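Local coordinates for protein homoserine kinase (Listeria monocytogenes, PDB 3HUL) that probably catalyses the ATP-dependent phosphorylation of L-homoserine to O-phospho-L-homoserine in the pathway to L-threonine, at residues M203-E211 with K235-C243. Sequence-based numbering, arbitrary orientation.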
ATOM      1  N   MET A 203      13.085   3.827   4.704  1.00 22.53           N
ATOM      2  CA  MET A 203      13.926   2.795   5.340  1.00 23.34           C
ATOM      3  C   MET A 203      14.960   3.410   6.305  1.00 24.11           C
ATOM      4  O   MET A 203      15.429   2.770   7.260  1.00 24.75           O
ATOM      5  CB  MET A 203      14.593   1.924   4.272  1.00 23.42           C
ATOM      6  CG  MET A 203      13.601   0.988   3.530  1.00 24.34           C
ATOM      7  SD  MET A 203      12.747  -0.184   4.637  1.00 23.89           S
ATOM      8  CE  MET A 203      14.024  -1.133   5.384  1.00 25.71           C
ATOM      9  N   THR A 204      15.290   4.665   6.060  1.00 24.36           N
ATOM     10  CA  THR A 204      16.067   5.443   7.017  1.00 26.06           C
ATOM     11  C   THR A 204      15.354   5.558   8.356  1.00 24.29           C
ATOM     12  O   THR A 204      15.920   5.221   9.395  1.00 23.99           O
ATOM     13  CB  THR A 204      16.368   6.812   6.427  1.00 25.97           C
ATOM     14  OG1 THR A 204      17.464   6.639   5.529  1.00 33.01           O
ATOM     15  CG2 THR A 204      16.766   7.817   7.472  1.00 30.76           C
ATOM     16  N   LEU A 205      14.118   6.033   8.343  1.00 23.28           N
ATOM     17  CA  LEU A 205      13.364   6.091   9.602  1.00 22.92           C
ATOM     18  C   LEU A 205      13.155   4.676  10.153  1.00 21.88           C
ATOM     19  O   LEU A 205      13.396   4.445  11.321  1.00 22.25           O
ATOM     20  CB  LEU A 205      12.031   6.833   9.428  1.00 22.22           C
ATOM     21  CG  LEU A 205      10.972   6.824  10.558  1.00 23.88           C
ATOM     22  CD1 LEU A 205      11.540   7.365  11.908  1.00 22.04           C
ATOM     23  CD2 LEU A 205       9.774   7.669  10.090  1.00 18.10           C
ATOM     24  N   ALA A 206      12.745   3.731   9.307  1.00 21.33           N
ATOM     25  CA  ALA A 206      12.547   2.353   9.766  1.00 22.19           C
ATOM     26  C   ALA A 206      13.794   1.813  10.462  1.00 22.76           C
ATOM     27  O   ALA A 206      13.701   1.134  11.493  1.00 22.00           O
ATOM     28  CB  ALA A 206      12.211   1.454   8.612  1.00 21.38           C
ATOM     29  N   GLY A 207      14.956   2.081   9.862  1.00 23.38           N
ATOM     30  CA  GLY A 207      16.213   1.511  10.349  1.00 24.96           C
ATOM     31  C   GLY A 207      16.546   2.052  11.716  1.00 25.06           C
ATOM     32  O   GLY A 207      17.046   1.330  12.574  1.00 25.52           O
ATOM     33  N   GLU A 208      16.253   3.332  11.895  1.00 26.27           N
ATOM     34  CA  GLU A 208      16.350   4.017  13.175  1.00 28.38           C
ATOM     35  C   GLU A 208      15.473   3.381  14.270  1.00 28.61           C
ATOM     36  O   GLU A 208      15.913   3.224  15.424  1.00 29.10           O
ATOM     37  CB  GLU A 208      15.960   5.474  12.955  1.00 29.53           C
ATOM     38  CG  GLU A 208      16.274   6.430  14.103  1.00 35.77           C
ATOM     39  CD  GLU A 208      16.294   7.892  13.638  1.00 43.55           C
ATOM     40  OE1 GLU A 208      16.007   8.156  12.433  1.00 46.16           O
ATOM     41  OE2 GLU A 208      16.601   8.777  14.480  1.00 46.74           O
ATOM     42  N   MET A 209      14.234   3.027  13.928  1.00 27.49           N
ATOM     43  CA  MET A 209      13.352   2.354  14.894  1.00 27.65           C
ATOM     44  C   MET A 209      13.852   0.924  15.146  1.00 28.17           C
ATOM     45  O   MET A 209      13.863   0.442  16.257  1.00 27.44           O
ATOM     46  CB  MET A 209      11.881   2.341  14.402  1.00 26.81           C
ATOM     47  CG  MET A 209      11.241   3.756  14.176  1.00 24.76           C
ATOM     48  SD  MET A 209      11.092   4.807  15.657  1.00 17.90           S
ATOM     49  CE  MET A 209      12.566   5.789  15.572  1.00 23.29           C
ATOM     50  N   MET A 210      14.272   0.262  14.083  1.00 30.07           N
ATOM     51  CA  MET A 210      14.693  -1.108  14.139  1.00 32.75           C
ATOM     52  C   MET A 210      15.884  -1.314  15.114  1.00 34.31           C
ATOM     53  O   MET A 210      16.001  -2.379  15.711  1.00 34.53           O
ATOM     54  CB  MET A 210      15.033  -1.565  12.724  1.00 32.73           C
ATOM     55  CG  MET A 210      15.246  -3.040  12.538  1.00 35.04           C
ATOM     56  SD  MET A 210      15.823  -3.434  10.845  1.00 37.82           S
ATOM     57  CE  MET A 210      14.807  -2.381   9.862  1.00 27.73           C
ATOM     58  N   GLU A 211      16.727  -0.295  15.286  1.00 35.86           N
ATOM     59  CA  GLU A 211      17.917  -0.383  16.163  1.00 38.39           C
ATOM     60  C   GLU A 211      17.636  -0.248  17.665  1.00 40.65           C
ATOM     61  O   GLU A 211      18.494  -0.571  18.475  1.00 41.23           O
ATOM     62  CB  GLU A 211      18.999   0.623  15.743  1.00 37.45           C
ATOM     63  CG  GLU A 211      19.674   0.240  14.434  1.00 36.58           C
ATOM     64  CD  GLU A 211      20.906   1.057  14.097  1.00 35.60           C
ATOM     65  OE1 GLU A 211      20.983   2.267  14.424  1.00 36.40           O
ATOM     66  OE2 GLU A 211      21.805   0.476  13.473  1.00 35.14           O
ATOM     67  N   LYS A 235      26.368   2.666   8.300  1.00 27.44           N
ATOM     68  CA  LYS A 235      25.448   3.794   8.183  1.00 27.90           C
ATOM     69  C   LYS A 235      26.142   5.026   7.637  1.00 28.02           C
ATOM     70  O   LYS A 235      25.520   5.847   6.965  1.00 26.14           O
ATOM     71  CB  LYS A 235      24.806   4.088   9.535  1.00 28.04           C
ATOM     72  CG  LYS A 235      23.806   2.981   9.908  1.00 30.69           C
ATOM     73  CD  LYS A 235      23.740   2.707  11.390  1.00 34.65           C
ATOM     74  CE  LYS A 235      22.978   3.781  12.118  1.00 37.16           C
ATOM     75  NZ  LYS A 235      21.762   4.075  11.365  1.00 37.09           N
ATOM     76  N   ASN A 236      27.445   5.147   7.887  1.00 27.99           N
ATOM     77  CA  ASN A 236      28.140   6.276   7.277  1.00 29.63           C
ATOM     78  C   ASN A 236      28.298   6.170   5.761  1.00 29.08           C
ATOM     79  O   ASN A 236      28.678   7.153   5.143  1.00 29.34           O
ATOM     80  CB  ASN A 236      29.461   6.586   7.951  1.00 29.79           C
ATOM     81  CG  ASN A 236      30.470   5.566   7.696  1.00 31.67           C
ATOM     82  OD1 ASN A 236      30.634   5.099   6.594  1.00 35.20           O
ATOM     83  ND2 ASN A 236      31.176   5.187   8.736  1.00 40.32           N
ATOM     84  N   GLN A 237      28.021   4.990   5.190  1.00 28.75           N
ATOM     85  CA  GLN A 237      27.954   4.815   3.733  1.00 29.20           C
ATOM     86  C   GLN A 237      26.506   4.748   3.186  1.00 28.99           C
ATOM     87  O   GLN A 237      26.295   4.685   1.974  1.00 28.51           O
ATOM     88  CB  GLN A 237      28.729   3.576   3.284  1.00 29.54           C
ATOM     89  CG  GLN A 237      30.191   3.531   3.754  1.00 31.11           C
ATOM     90  CD  GLN A 237      30.873   2.220   3.388  1.00 31.20           C
ATOM     91  OE1 GLN A 237      30.755   1.737   2.266  1.00 34.03           O
ATOM     92  NE2 GLN A 237      31.594   1.653   4.333  1.00 30.82           N
ATOM     93  N   GLY A 238      25.518   4.778   4.078  1.00 28.28           N
ATOM     94  CA  GLY A 238      24.121   4.870   3.661  1.00 27.70           C
ATOM     95  C   GLY A 238      23.289   3.649   4.013  1.00 27.53           C
ATOM     96  O   GLY A 238      22.180   3.478   3.503  1.00 28.30           O
ATOM     97  N   ALA A 239      23.827   2.769   4.856  1.00 26.55           N
ATOM     98  CA  ALA A 239      23.049   1.624   5.327  1.00 25.18           C
ATOM     99  C   ALA A 239      21.947   2.159   6.260  1.00 24.47           C
ATOM    100  O   ALA A 239      22.087   3.233   6.849  1.00 23.43           O
ATOM    101  CB  ALA A 239      23.936   0.604   6.031  1.00 23.81           C
ATOM    102  N   TYR A 240      20.856   1.409   6.377  1.00 24.59           N
ATOM    103  CA  TYR A 240      19.745   1.804   7.252  1.00 23.69           C
ATOM    104  C   TYR A 240      19.974   1.521   8.720  1.00 23.80           C
ATOM    105  O   TYR A 240      19.563   2.292   9.581  1.00 24.20           O
ATOM    106  CB  TYR A 240      18.472   1.091   6.814  1.00 24.01           C
ATOM    107  CG  TYR A 240      18.174   1.223   5.342  1.00 22.65           C
ATOM    108  CD1 TYR A 240      18.095   2.483   4.742  1.00 22.97           C
ATOM    109  CD2 TYR A 240      17.919   0.089   4.559  1.00 22.09           C
ATOM    110  CE1 TYR A 240      17.818   2.617   3.369  1.00 24.25           C
ATOM    111  CE2 TYR A 240      17.619   0.211   3.168  1.00 20.60           C
ATOM    112  CZ  TYR A 240      17.573   1.465   2.598  1.00 23.38           C
ATOM    113  OH  TYR A 240      17.269   1.600   1.260  1.00 25.84           O
ATOM    114  N   ALA A 241      20.625   0.405   9.009  1.00 23.81           N
ATOM    115  CA  ALA A 241      20.622  -0.144  10.357  1.00 24.50           C
ATOM    116  C   ALA A 241      21.509  -1.389  10.420  1.00 24.24           C
ATOM    117  O   ALA A 241      21.735  -2.041   9.411  1.00 23.04           O
ATOM    118  CB  ALA A 241      19.181  -0.527  10.745  1.00 24.20           C
ATOM    119  N   ALA A 242      21.978  -1.703  11.619  1.00 24.89           N
ATOM    120  CA  ALA A 242      22.647  -2.964  11.909  1.00 26.53           C
ATOM    121  C   ALA A 242      22.009  -3.477  13.206  1.00 27.51           C
ATOM    122  O   ALA A 242      21.919  -2.735  14.192  1.00 28.08           O
ATOM    123  CB  ALA A 242      24.185  -2.769  12.071  1.00 26.35           C
ATOM    124  N   CYS A 243      21.548  -4.725  13.181  1.00 28.35           N
ATOM    125  CA  CYS A 243      20.840  -5.319  14.305  1.00 30.74           C
ATOM    126  C   CYS A 243      21.253  -6.749  14.493  1.00 30.40           C
ATOM    127  O   CYS A 243      21.606  -7.446  13.523  1.00 30.68           O
ATOM    128  CB  CYS A 243      19.335  -5.342  14.016  1.00 31.03           C
ATOM    129  SG  CYS A 243      18.719  -3.760  13.531  1.00 38.32           S
TER
HETATM  130  O   HOH W   1      18.579   4.904   9.472  1.00 24.37           O
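M203 and G207 of helix 203-210 pack against Y240, where a classic beta bulge begins strand 241-244. Y240 and A241 both face F254 of the next strand. The contact lies in the C-terminal region of this GHMP kinase and sets the helix beside the outermost strand, within this chain, of the antiparallel sheet. The short axes run at 28° to each other, 7.7 Å apart.

The tight part is mostly apolar, with close backbone contacts. CB of M203 sits over the centre of one Y240 face, 3.3 Å from the ring centroid, a CH-pi contact. The bend of M203 at chi2 sets SD above the same face, but at a distance, as a Met-aromatic contact. The bend at chi3 brings CE back toward the ring, near Y240 CD2 (both torsions -60°). G207 is the point of close backbone approach. G207 CA lies 3.5 Å from Y240 O in a CA-H...O contact, and G207 O touches CB of A241. Farther along, M210 CG meets SG of C243 at 3.7 Å, and F254 also touches M210.

The looser side is polar, and T204 is exposed there. A water donates to both T204 O and Y240 O and so bridges helix and bulge. K235 NZ adds a weak hydrogen bond to the same Y240 O. K235 NZ also makes a long salt bridge to E211 OE1, 3.6 Å away.

E211 gives the firm polar link. Its OE2 and A242 O, both acceptors, lie 3.3 Å apart, and R231 of helix 227-235 binds both. E211 extends beyond CG and carries its carboxylate to the strand backbone. There A242 N donates to E211 OE2 over 2.9 Å, nearly straight at 167°, meeting the anti side somewhat out of the carboxylate plane.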